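Local atomic coordinates of lysine cyclodeaminase (Streptomyces pristinaespiralis, PDB entry 5YU3), a protein that probably catalyses the NAD-dependent cyclisation of L-lysine to L-pipecolic acid with release of ammonia, and also recognises L-ornithine and L-2,4-diaminobutyric acid. Residues E22-I27 / A150-H155; D29-G34 / T122-A127; E63-R68 / F306-A311; S130-R135 / P277-L282. All blocks are in the same frame, centred on the assembly; numbering follows the deposited sequence.

Interaction 1. Residues E22-I27 / A150-H155; sequences ELMRRI and AVTQLH
M24 reaches towards T152 and H155 with CG anti to its own backbone N (chi1 178°), then bends at chi2 and chi3, which brings its methyl end round to the second helix. In H155 CG is likewise anti to N (chi1 179°), and the end of the ring comes nearer to M24 than the start of the side chain does. The contact is thus a bent thioether chain laid against an imidazole and a threonine. CB of M24 lies 3.8 Å from CE1 of H155, approaching the ring obliquely. Further along, CE of M24 comes to 4.0 Å from CB of T152, and the two side chains cross at about a right angle. Methionine suits the place because an unbranched thioether can follow such a bend without needing a polar partner. The polar ends are occupied elsewhere: T152 OG1 bonds to A119 O and Q149 O, while H155 is held by D21 OD1 at NE2 and by Y341 OH of the second subunit at ND1. On the flank of the first helix, R26 NE grips E22 OE2 at 3.0 Å in a nearly straight salt bridge lying in the guanidinium plane. Helix 20-39 thus leans on helix 148-160, with M24 also touching A156 and L159 there, and with L120 of helix 115-133 packed against M24 and the second subunit's Y341 covering M24, T152 and H155.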
# COMPACT_ATOMS: atom_id res chain seq x y z
N GLU A 22 -19.00 -14.29 19.76
CA GLU A 22 -18.50 -13.19 20.57
C GLU A 22 -17.54 -12.31 19.79
O GLU A 22 -17.56 -11.08 19.92
CB GLU A 22 -17.84 -13.74 21.83
CG GLU A 22 -17.00 -12.68 22.54
CD GLU A 22 -17.84 -11.64 23.24
OE1 GLU A 22 -19.08 -11.82 23.32
OE2 GLU A 22 -17.26 -10.64 23.73
N LEU A 23 -16.68 -12.91 18.96
CA LEU A 23 -15.74 -12.11 18.19
C LEU A 23 -16.47 -11.24 17.17
O LEU A 23 -16.12 -10.07 16.97
CB LEU A 23 -14.72 -13.00 17.49
CG LEU A 23 -13.62 -12.28 16.71
CD1 LEU A 23 -12.71 -11.46 17.64
CD2 LEU A 23 -12.81 -13.29 15.90
N MET A 24 -17.51 -11.78 16.53
CA MET A 24 -18.31 -10.97 15.62
C MET A 24 -19.03 -9.85 16.36
O MET A 24 -19.05 -8.71 15.89
CB MET A 24 -19.31 -11.86 14.87
CG MET A 24 -20.23 -11.09 13.90
SD MET A 24 -19.35 -10.26 12.55
CE MET A 24 -19.27 -11.54 11.31
N ARG A 25 -19.57 -10.14 17.55
CA ARG A 25 -20.24 -9.10 18.34
C ARG A 25 -19.27 -8.00 18.74
O ARG A 25 -19.64 -6.81 18.72
CB ARG A 25 -20.90 -9.71 19.58
CG ARG A 25 -22.23 -10.41 19.27
CD ARG A 25 -23.06 -10.65 20.53
NE ARG A 25 -24.33 -11.30 20.22
CZ ARG A 25 -24.51 -12.62 20.24
NH1 ARG A 25 -23.50 -13.42 20.57
NH2 ARG A 25 -25.70 -13.14 19.94
N ARG A 26 -18.04 -8.36 19.12
CA ARG A 26 -17.05 -7.33 19.45
C ARG A 26 -16.81 -6.41 18.27
O ARG A 26 -16.72 -5.19 18.44
CB ARG A 26 -15.72 -7.96 19.88
CG ARG A 26 -15.77 -8.66 21.23
CD ARG A 26 -14.37 -9.11 21.67
NE ARG A 26 -14.45 -10.05 22.79
CZ ARG A 26 -13.41 -10.66 23.34
NH1 ARG A 26 -12.18 -10.45 22.86
NH2 ARG A 26 -13.59 -11.50 24.36
N ILE A 27 -16.70 -6.97 17.06
CA ILE A 27 -16.42 -6.15 15.89
C ILE A 27 -17.64 -5.31 15.51
O ILE A 27 -17.51 -4.14 15.14
CB ILE A 27 -15.92 -7.03 14.72
CG1 ILE A 27 -14.55 -7.62 15.10
CG2 ILE A 27 -15.79 -6.21 13.43
CD1 ILE A 27 -14.08 -8.73 14.18
N ALA A 150 -20.93 -14.35 1.94
CA ALA A 150 -22.28 -14.76 2.33
C ALA A 150 -22.27 -15.45 3.68
O ALA A 150 -23.23 -15.32 4.45
CB ALA A 150 -22.88 -15.67 1.26
N VAL A 151 -21.19 -16.16 4.01
CA VAL A 151 -21.11 -16.84 5.31
C VAL A 151 -21.18 -15.83 6.44
O VAL A 151 -21.98 -15.98 7.37
CB VAL A 151 -19.84 -17.71 5.39
CG1 VAL A 151 -19.68 -18.33 6.80
CG2 VAL A 151 -19.86 -18.78 4.30
N THR A 152 -20.37 -14.76 6.38
CA THR A 152 -20.39 -13.81 7.48
C THR A 152 -21.54 -12.81 7.38
O THR A 152 -21.91 -12.23 8.40
CB THR A 152 -19.06 -13.06 7.59
OG1 THR A 152 -18.67 -12.57 6.30
CG2 THR A 152 -17.96 -13.99 8.14
N GLN A 153 -22.10 -12.61 6.18
CA GLN A 153 -23.35 -11.85 6.09
C GLN A 153 -24.44 -12.54 6.89
O GLN A 153 -25.09 -11.91 7.74
CB GLN A 153 -23.79 -11.69 4.62
CG GLN A 153 -22.86 -10.81 3.76
CD GLN A 153 -22.88 -9.36 4.19
OE1 GLN A 153 -23.94 -8.74 4.27
NE2 GLN A 153 -21.70 -8.82 4.50
N LEU A 154 -24.65 -13.83 6.64
CA LEU A 154 -25.65 -14.58 7.39
C LEU A 154 -25.32 -14.60 8.88
O LEU A 154 -26.19 -14.36 9.72
CB LEU A 154 -25.76 -16.01 6.83
CG LEU A 154 -26.54 -16.96 7.75
CD1 LEU A 154 -27.96 -16.45 7.96
CD2 LEU A 154 -26.57 -18.34 7.16
N HIS A 155 -24.05 -14.83 9.22
CA HIS A 155 -23.70 -14.94 10.63
C HIS A 155 -23.95 -13.62 11.36
O HIS A 155 -24.65 -13.59 12.38
CB HIS A 155 -22.24 -15.38 10.78
CG HIS A 155 -21.80 -15.49 12.20
ND1 HIS A 155 -20.52 -15.21 12.62
CD2 HIS A 155 -22.49 -15.86 13.31
CE1 HIS A 155 -20.44 -15.40 13.93
NE2 HIS A 155 -21.62 -15.79 14.37

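Interaction 2. Residues D29-G34 / T122-A127; sequences DRLTGG and TGAASA. With NAD (nicotinamide-adenine-dinucleotide), chain F.
L31 carries the contact with A124 and A125 through one branch. Its CD2 lies 3.6 Å from the backbone N of A125, 3.9 Å from CB of A125 and 4.0 Å from CB of A124, so a single methyl rests between two alanines and touches the backbone beneath them. CG stands anti to the backbone N of L31 (chi1 -164°), extending the branch towards helix 115-133. Alanine suits both positions, since its short side chain lets the helices come close, with 7.1 Å between the CA atoms of L31 and A125, while the leucine supplies the bulk. In the next shell, E307 of helix 305-321 touches both L31 and A125, and M24, I27 and I28 of helix 20-39 lie against A124. Around the helix from the alanines, S126 OG bonds to Q153 OE1, tying helix 115-133 to helix 148-160. The side chain of T122 starts out away from helix 20-39, and its OG1 and CG2 lie against the nicotinamide, OG1 at 3.2 Å and CG2 at 3.7 Å from C4N of the NAD. T118 O, one turn back, accepts a hydrogen bond from OG1 and fixes the rotation of the side chain. At T122, a glycine would probably leave T118 O without its hydroxyl mate and open a gap beside C4N, where OG1 and CG2 now stand. C4N is the carbon that takes up and returns hydride in NAD chemistry, so one helix offers an apolar alanine surface to its packing partner and a threonine to the reactive end of the cofactor.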
# COMPACT_ATOMS: atom_id res chain seq x y z
N ASP A 29 -19.79 -4.13 17.68
CA ASP A 29 -19.85 -3.05 18.66
C ASP A 29 -18.78 -1.99 18.38
O ASP A 29 -19.06 -0.78 18.45
CB ASP A 29 -19.67 -3.60 20.08
CG ASP A 29 -20.86 -4.42 20.55
OD1 ASP A 29 -21.96 -4.29 19.97
OD2 ASP A 29 -20.70 -5.20 21.51
N ARG A 30 -17.57 -2.41 18.05
CA ARG A 30 -16.50 -1.45 17.80
C ARG A 30 -16.76 -0.65 16.53
O ARG A 30 -16.51 0.56 16.49
CB ARG A 30 -15.16 -2.18 17.71
CG ARG A 30 -14.84 -2.93 18.97
CD ARG A 30 -14.44 -1.98 20.06
NE ARG A 30 -13.03 -1.68 19.93
CZ ARG A 30 -12.07 -2.36 20.55
NH1 ARG A 30 -12.37 -3.37 21.36
NH2 ARG A 30 -10.80 -2.02 20.35
N LEU A 31 -17.25 -1.31 15.49
CA LEU A 31 -17.60 -0.62 14.25
C LEU A 31 -18.71 0.40 14.49
O LEU A 31 -18.65 1.52 13.97
CB LEU A 31 -18.01 -1.65 13.20
CG LEU A 31 -18.05 -1.23 11.74
CD1 LEU A 31 -16.86 -0.33 11.41
CD2 LEU A 31 -18.08 -2.48 10.85
N THR A 32 -19.72 0.03 15.28
CA THR A 32 -20.80 0.96 15.59
C THR A 32 -20.28 2.21 16.29
O THR A 32 -20.62 3.34 15.90
CB THR A 32 -21.84 0.26 16.47
OG1 THR A 32 -22.40 -0.84 15.75
CG2 THR A 32 -22.96 1.23 16.85
N GLY A 33 -19.44 2.04 17.31
CA GLY A 33 -18.89 3.20 18.00
C GLY A 33 -17.98 4.02 17.11
O GLY A 33 -18.03 5.26 17.13
N GLY A 34 -17.15 3.36 16.30
CA GLY A 34 -16.24 4.08 15.43
C GLY A 34 -16.96 4.86 14.36
O GLY A 34 -16.58 5.99 14.04
N THR A 122 -16.87 -7.09 7.24
CA THR A 122 -17.84 -6.88 6.17
C THR A 122 -19.23 -7.37 6.59
O THR A 122 -20.23 -6.69 6.33
CB THR A 122 -17.37 -7.59 4.90
OG1 THR A 122 -16.07 -7.11 4.57
CG2 THR A 122 -18.30 -7.31 3.72
N GLY A 123 -19.29 -8.53 7.26
CA GLY A 123 -20.53 -8.92 7.90
C GLY A 123 -20.96 -7.93 8.96
O GLY A 123 -22.14 -7.56 9.04
N ALA A 124 -20.01 -7.46 9.78
CA ALA A 124 -20.35 -6.53 10.84
C ALA A 124 -20.94 -5.24 10.29
O ALA A 124 -21.89 -4.70 10.86
CB ALA A 124 -19.11 -6.21 11.69
N ALA A 125 -20.38 -4.73 9.19
CA ALA A 125 -20.88 -3.47 8.65
C ALA A 125 -22.32 -3.62 8.18
O ALA A 125 -23.16 -2.74 8.44
CB ALA A 125 -19.98 -2.99 7.50
N SER A 126 -22.63 -4.73 7.50
CA SER A 126 -24.01 -5.01 7.13
C SER A 126 -24.91 -5.10 8.35
O SER A 126 -26.07 -4.65 8.32
CB SER A 126 -24.10 -6.30 6.31
OG SER A 126 -23.55 -6.13 5.01
N ALA A 127 -24.41 -5.69 9.45
CA ALA A 127 -25.20 -5.78 10.67
C ALA A 127 -25.48 -4.41 11.26
O ALA A 127 -26.59 -4.14 11.73
CB ALA A 127 -24.49 -6.67 11.70
PA NAD F . -16.55 -15.52 -3.56
O1A NAD F . -15.85 -15.83 -4.85
O2A NAD F . -16.25 -16.33 -2.32
O5B NAD F . -18.13 -15.66 -3.80
C5B NAD F . -18.76 -14.92 -4.86
C4B NAD F . -19.93 -15.78 -5.34
O4B NAD F . -20.70 -15.03 -6.28
C3B NAD F . -19.45 -17.02 -6.09
O3B NAD F . -19.94 -18.22 -5.44
C2B NAD F . -20.04 -16.87 -7.48
O2B NAD F . -20.47 -18.10 -8.07
C1B NAD F . -21.23 -15.97 -7.21
N9A NAD F . -21.78 -15.23 -8.36
C8A NAD F . -21.12 -14.69 -9.41
N7A NAD F . -22.01 -14.07 -10.26
C5A NAD F . -23.24 -14.22 -9.72
C6A NAD F . -24.62 -13.83 -10.07
N6A NAD F . -24.88 -13.12 -11.19
N1A NAD F . -25.61 -14.18 -9.22
C2A NAD F . -25.40 -14.89 -8.09
N3A NAD F . -24.17 -15.29 -7.71
C4A NAD F . -23.08 -14.98 -8.48
O3 NAD F . -16.27 -13.95 -3.24
PN NAD F . -16.62 -13.15 -1.90
O1N NAD F . -17.92 -13.70 -1.35
O2N NAD F . -15.38 -13.11 -1.04
O5D NAD F . -16.84 -11.65 -2.45
C5D NAD F . -18.04 -11.31 -3.16
C4D NAD F . -18.02 -9.82 -3.47
O4D NAD F . -17.92 -9.06 -2.27
C3D NAD F . -16.82 -9.43 -4.31
O3D NAD F . -17.22 -8.40 -5.24
C2D NAD F . -15.87 -8.81 -3.30
O2D NAD F . -14.90 -7.95 -3.89
C1D NAD F . -16.87 -8.10 -2.42
N1N NAD F . -16.38 -7.70 -1.11
C2N NAD F . -16.86 -6.58 -0.57
C3N NAD F . -16.44 -6.14 0.68
C7N NAD F . -17.03 -4.89 1.24
O7N NAD F . -16.52 -4.35 2.20
N7N NAD F . -18.15 -4.41 0.68
C4N NAD F . -15.51 -6.89 1.40
C5N NAD F . -15.04 -8.07 0.82
C6N NAD F . -15.50 -8.47 -0.44

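Interaction 3. Residues E63-R68 / F306-A311; sequences EWMPHR and FEDALA. With PRO (proline), chain G.
Strand 60-69 passes the first turns of helix 305-321 with H67 and F306 closest, their CA atoms 5.8 Å apart. The strand belongs to the mixed sheet of the ornithine cyclodeaminase/mu-crystallin fold, and the helix follows strand 297-300, the last in chain order of the parallel Rossmann-type sheet, so the contact joins the two halves of the subunit. The H67 and F306 side chains run alongside each other, pointing the same way, with ring planes at 49° and centroids 5.0 Å apart. F306 CB sits over one face of the imidazole, 4.0 Å from its centroid, in a CH-pi contact, and F306 CD1 approaches H67 NE2 at 3.4 Å over the same ring. Histidine suits this place because it gives a flat face to the phenylalanine while both nitrogens find partners: ND1 bonds to S46 OG, which also bonds to the backbone N of F306, and NE2 bonds to E69 OE2. A leucine here would probably leave the S46 hydroxyl and the E69 carboxylate without their imidazole mates and strip the flat surface from beneath F306. Nearer the active site, M65 and D308 cross at about a right angle. D308 OD1 forms salt bridges with K77 and R121, which both bond to the bound proline, consistent with a second-shell position. E63, which with M65 lines the proline pocket, places OE1 3.4 Å from CG of the ligand. The methyl CE of M65 lies 3.6 Å from D308 OD2 and 3.5 Å from OXT of the proline.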
# COMPACT_ATOMS: atom_id res chain seq x y z
N GLU A 63 -5.73 -4.14 -4.31
CA GLU A 63 -5.92 -2.80 -3.78
C GLU A 63 -5.11 -2.57 -2.51
O GLU A 63 -4.78 -3.50 -1.77
CB GLU A 63 -7.41 -2.52 -3.50
CG GLU A 63 -8.26 -2.56 -4.76
CD GLU A 63 -9.75 -2.45 -4.48
OE1 GLU A 63 -10.26 -3.24 -3.66
OE2 GLU A 63 -10.40 -1.57 -5.06
N TRP A 64 -4.84 -1.29 -2.26
CA TRP A 64 -4.22 -0.81 -1.04
C TRP A 64 -5.18 0.16 -0.36
O TRP A 64 -5.79 1.01 -1.02
CB TRP A 64 -2.86 -0.14 -1.31
CG TRP A 64 -2.88 0.84 -2.46
CD1 TRP A 64 -3.14 2.18 -2.39
CD2 TRP A 64 -2.64 0.56 -3.84
NE1 TRP A 64 -3.07 2.75 -3.64
CE2 TRP A 64 -2.75 1.78 -4.55
CE3 TRP A 64 -2.33 -0.61 -4.56
CZ2 TRP A 64 -2.59 1.87 -5.93
CZ3 TRP A 64 -2.14 -0.51 -5.95
CH2 TRP A 64 -2.28 0.72 -6.61
N MET A 65 -5.34 0.00 0.96
CA MET A 65 -6.33 0.73 1.74
C MET A 65 -5.68 1.26 3.01
O MET A 65 -5.59 0.56 4.03
CB MET A 65 -7.52 -0.18 2.08
CG MET A 65 -8.11 -0.85 0.85
SD MET A 65 -9.41 -2.06 1.17
CE MET A 65 -10.55 -1.13 2.20
N PRO A 66 -5.22 2.52 3.00
CA PRO A 66 -4.63 3.12 4.20
C PRO A 66 -5.63 3.85 5.08
O PRO A 66 -6.63 4.41 4.62
CB PRO A 66 -3.62 4.11 3.60
CG PRO A 66 -4.34 4.49 2.22
CD PRO A 66 -4.95 3.41 1.80
N HIS A 67 -5.35 3.83 6.38
CA HIS A 67 -6.07 4.68 7.33
C HIS A 67 -5.11 5.15 8.42
O HIS A 67 -4.45 4.33 9.06
CB HIS A 67 -7.26 3.97 7.98
CG HIS A 67 -8.02 4.85 8.92
ND1 HIS A 67 -9.02 5.69 8.49
CD2 HIS A 67 -7.89 5.07 10.25
CE1 HIS A 67 -9.49 6.38 9.52
NE2 HIS A 67 -8.81 6.02 10.60
N ARG A 68 -5.09 6.45 8.66
CA ARG A 68 -4.16 7.04 9.62
C ARG A 68 -4.91 7.53 10.85
O ARG A 68 -5.93 8.21 10.73
CB ARG A 68 -3.37 8.19 8.98
CG ARG A 68 -2.46 8.92 9.98
CD ARG A 68 -1.41 9.80 9.28
NE ARG A 68 -0.60 10.50 10.27
CZ ARG A 68 -0.74 11.79 10.59
NH1 ARG A 68 -1.66 12.53 9.98
NH2 ARG A 68 0.04 12.33 11.51
N PHE A 306 -10.74 2.20 7.61
CA PHE A 306 -11.09 2.38 9.02
C PHE A 306 -11.70 1.11 9.61
O PHE A 306 -11.44 0.77 10.76
CB PHE A 306 -12.06 3.55 9.17
CG PHE A 306 -12.46 3.86 10.59
CD1 PHE A 306 -11.53 4.24 11.54
CD2 PHE A 306 -13.80 3.80 10.96
CE1 PHE A 306 -11.91 4.55 12.84
CE2 PHE A 306 -14.19 4.11 12.26
CZ PHE A 306 -13.25 4.48 13.20
N GLU A 307 -12.53 0.42 8.83
CA GLU A 307 -13.13 -0.82 9.33
C GLU A 307 -12.07 -1.87 9.60
O GLU A 307 -12.15 -2.61 10.58
CB GLU A 307 -14.16 -1.35 8.34
CG GLU A 307 -15.27 -0.36 8.00
CD GLU A 307 -16.21 -0.85 6.90
OE1 GLU A 307 -15.75 -1.60 6.02
OE2 GLU A 307 -17.41 -0.49 6.93
N ASP A 308 -11.07 -1.95 8.72
CA ASP A 308 -9.98 -2.91 8.92
C ASP A 308 -9.12 -2.54 10.12
O ASP A 308 -8.68 -3.43 10.86
CB ASP A 308 -9.15 -2.99 7.65
CG ASP A 308 -9.98 -3.37 6.46
OD1 ASP A 308 -10.49 -4.51 6.47
OD2 ASP A 308 -10.14 -2.55 5.52
N ALA A 309 -8.87 -1.25 10.32
CA ALA A 309 -8.11 -0.82 11.49
C ALA A 309 -8.85 -1.17 12.78
O ALA A 309 -8.23 -1.57 13.77
CB ALA A 309 -7.83 0.69 11.43
N LEU A 310 -10.17 -1.01 12.78
CA LEU A 310 -10.95 -1.31 13.98
C LEU A 310 -10.98 -2.80 14.26
O LEU A 310 -10.82 -3.23 15.41
CB LEU A 310 -12.37 -0.77 13.85
CG LEU A 310 -12.55 0.74 13.97
CD1 LEU A 310 -14.02 1.06 13.77
CD2 LEU A 310 -12.06 1.22 15.33
N ALA A 311 -11.21 -3.61 13.23
CA ALA A 311 -11.19 -5.06 13.44
C ALA A 311 -9.81 -5.54 13.83
O ALA A 311 -9.67 -6.46 14.66
CB ALA A 311 -11.67 -5.78 12.19
N PRO G . -13.45 -4.42 -1.33
CA PRO G . -12.68 -5.39 -0.38
C PRO G . -12.32 -4.68 0.95
O PRO G . -11.44 -5.26 1.60
CB PRO G . -11.67 -5.73 -1.07
CG PRO G . -12.25 -5.82 -2.58
CD PRO G . -13.40 -5.22 -2.57
OXT PRO G . -12.89 -3.61 1.38

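Interaction 4. Residues S130-R135 / P277-L282; sequences SRLLAR and PQLAHL
S130 O is held by two amides at the end of the helix that carries L132 and L133 against L279 and L282: A134 N reaches it at 2.8 Å, and L133 N adds a weak bond. A134 is the first residue to leave helical geometry, so this bond closes the last turn just where the two leucines project. L132 and L282 share the larger part of the contact. CD1 of L132 lies 3.9 Å from CB of L282 and 4.0 Å from CD1 of L279, one methyl meeting two residues a turn apart on the partner helix. The side chain of L132 meets both partners at a slant. L133 takes the other flank, with its CD1 4.1 Å from CD1 of L282 and the two chains crossing at about a right angle. Here the end of helix 115-133 meets the start of the short helix 279-284, beside the strand 252-255 at one border of the parallel, Rossmann-type sheet. Leucine suits all four positions, because a forked end can spread its two methyls over a neighbour's side chain. In L132, chi1 -78° puts CG anti to the carbonyl carbon, and chi2 153° then sets CD1 against L279 and L282, with CD2 near L282 O. On strand 252-255, F252 and T254 touch L133, and T254 also packs on L282, while L35 of helix 20-39 lies against L279.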
# COMPACT_ATOMS: atom_id res chain seq x y z
N SER A 130 -28.09 -2.84 8.97
CA SER A 130 -29.38 -3.50 9.00
C SER A 130 -30.10 -3.30 10.32
O SER A 130 -31.33 -3.27 10.37
CB SER A 130 -29.22 -4.99 8.71
OG SER A 130 -28.66 -5.22 7.43
N ARG A 131 -29.35 -3.14 11.42
CA ARG A 131 -29.98 -2.76 12.67
C ARG A 131 -30.71 -1.44 12.52
O ARG A 131 -31.80 -1.25 13.08
CB ARG A 131 -28.93 -2.69 13.78
CG ARG A 131 -29.46 -2.98 15.16
CD ARG A 131 -28.31 -3.43 16.05
NE ARG A 131 -27.15 -2.57 15.81
CZ ARG A 131 -26.02 -2.63 16.50
NH1 ARG A 131 -25.89 -3.52 17.49
NH2 ARG A 131 -25.02 -1.80 16.21
N LEU A 132 -30.14 -0.51 11.75
CA LEU A 132 -30.75 0.80 11.56
C LEU A 132 -31.91 0.77 10.57
O LEU A 132 -32.86 1.55 10.72
CB LEU A 132 -29.71 1.82 11.07
CG LEU A 132 -28.75 2.40 12.12
CD1 LEU A 132 -27.44 2.81 11.46
CD2 LEU A 132 -29.38 3.58 12.84
N LEU A 133 -31.85 -0.09 9.54
CA LEU A 133 -32.71 0.07 8.37
C LEU A 133 -33.56 -1.15 8.03
O LEU A 133 -34.43 -1.04 7.15
CB LEU A 133 -31.86 0.44 7.14
CG LEU A 133 -31.21 1.82 7.21
CD1 LEU A 133 -30.22 2.04 6.08
CD2 LEU A 133 -32.28 2.91 7.20
N ALA A 134 -33.32 -2.30 8.64
CA ALA A 134 -34.22 -3.43 8.45
C ALA A 134 -35.24 -3.47 9.58
O ALA A 134 -34.99 -2.97 10.68
CB ALA A 134 -33.45 -4.76 8.40
N ARG A 135 -36.39 -4.07 9.30
CA ARG A 135 -37.41 -4.23 10.32
C ARG A 135 -36.83 -5.05 11.48
O ARG A 135 -36.20 -6.09 11.25
CB ARG A 135 -38.63 -4.93 9.74
CG ARG A 135 -39.71 -3.99 9.22
CD ARG A 135 -41.00 -4.76 8.95
NE ARG A 135 -41.70 -5.12 10.18
CZ ARG A 135 -42.53 -4.31 10.85
NH1 ARG A 135 -42.78 -3.09 10.40
NH2 ARG A 135 -43.12 -4.73 11.96
N PRO A 277 -27.88 10.26 3.67
CA PRO A 277 -26.72 10.46 4.54
C PRO A 277 -25.93 9.17 4.69
O PRO A 277 -26.50 8.08 4.75
CB PRO A 277 -27.35 10.91 5.86
CG PRO A 277 -28.87 11.24 5.47
CD PRO A 277 -29.16 10.51 4.44
N GLN A 278 -24.60 9.31 4.74
CA GLN A 278 -23.72 8.16 4.84
C GLN A 278 -23.93 7.42 6.16
O GLN A 278 -24.49 7.96 7.13
CB GLN A 278 -22.26 8.58 4.71
CG GLN A 278 -21.74 9.42 5.87
CD GLN A 278 -20.34 9.98 5.62
OE1 GLN A 278 -19.35 9.45 6.13
NE2 GLN A 278 -20.26 11.04 4.82
N LEU A 279 -23.46 6.17 6.21
CA LEU A 279 -23.73 5.31 7.36
C LEU A 279 -23.22 5.93 8.66
O LEU A 279 -23.91 5.87 9.68
CB LEU A 279 -23.11 3.93 7.12
CG LEU A 279 -23.25 2.90 8.25
CD1 LEU A 279 -24.72 2.63 8.56
CD2 LEU A 279 -22.54 1.62 7.85
N ALA A 280 -22.03 6.55 8.63
CA ALA A 280 -21.50 7.18 9.83
C ALA A 280 -22.47 8.21 10.39
O ALA A 280 -22.64 8.33 11.61
CB ALA A 280 -20.15 7.84 9.55
N HIS A 281 -23.13 8.97 9.51
CA HIS A 281 -24.07 9.98 10.01
C HIS A 281 -25.29 9.32 10.64
O HIS A 281 -25.79 9.80 11.67
CB HIS A 281 -24.49 10.94 8.90
CG HIS A 281 -25.31 12.10 9.39
ND1 HIS A 281 -26.68 12.17 9.22
CD2 HIS A 281 -24.97 13.20 10.10
CE1 HIS A 281 -27.13 13.28 9.77
NE2 HIS A 281 -26.11 13.92 10.32
N LEU A 282 -25.79 8.24 10.03
CA LEU A 282 -26.89 7.49 10.64
C LEU A 282 -26.51 6.99 12.03
O LEU A 282 -27.34 7.00 12.95
CB LEU A 282 -27.30 6.32 9.74
CG LEU A 282 -27.70 6.57 8.28
CD1 LEU A 282 -28.35 5.34 7.69
CD2 LEU A 282 -28.60 7.76 8.18

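Helix 20-39 contributes to interactions 1 and 2, and helix 115-133 to interactions 2 and 4, so these three contacts are linked through shared helices. The centres of interactions 1 and 2 are about 9 Å apart, those of 2 and 4 about 11 Å, and those of 2 and 3 about 14 Å. Interaction 3 touches interaction 2 where G34 O packs on the ring of F306 and R30 O on L310. Along the chain, 2 is nested inside the loop closed by 1, and 4 inside that closed by 3, while 1 and 3 cross. Residues remote in sequence thus join the mixed sheet to the Rossmann-type part, with NAD at T122, proline at M65, and the second subunit reached from interactions 1 and 3.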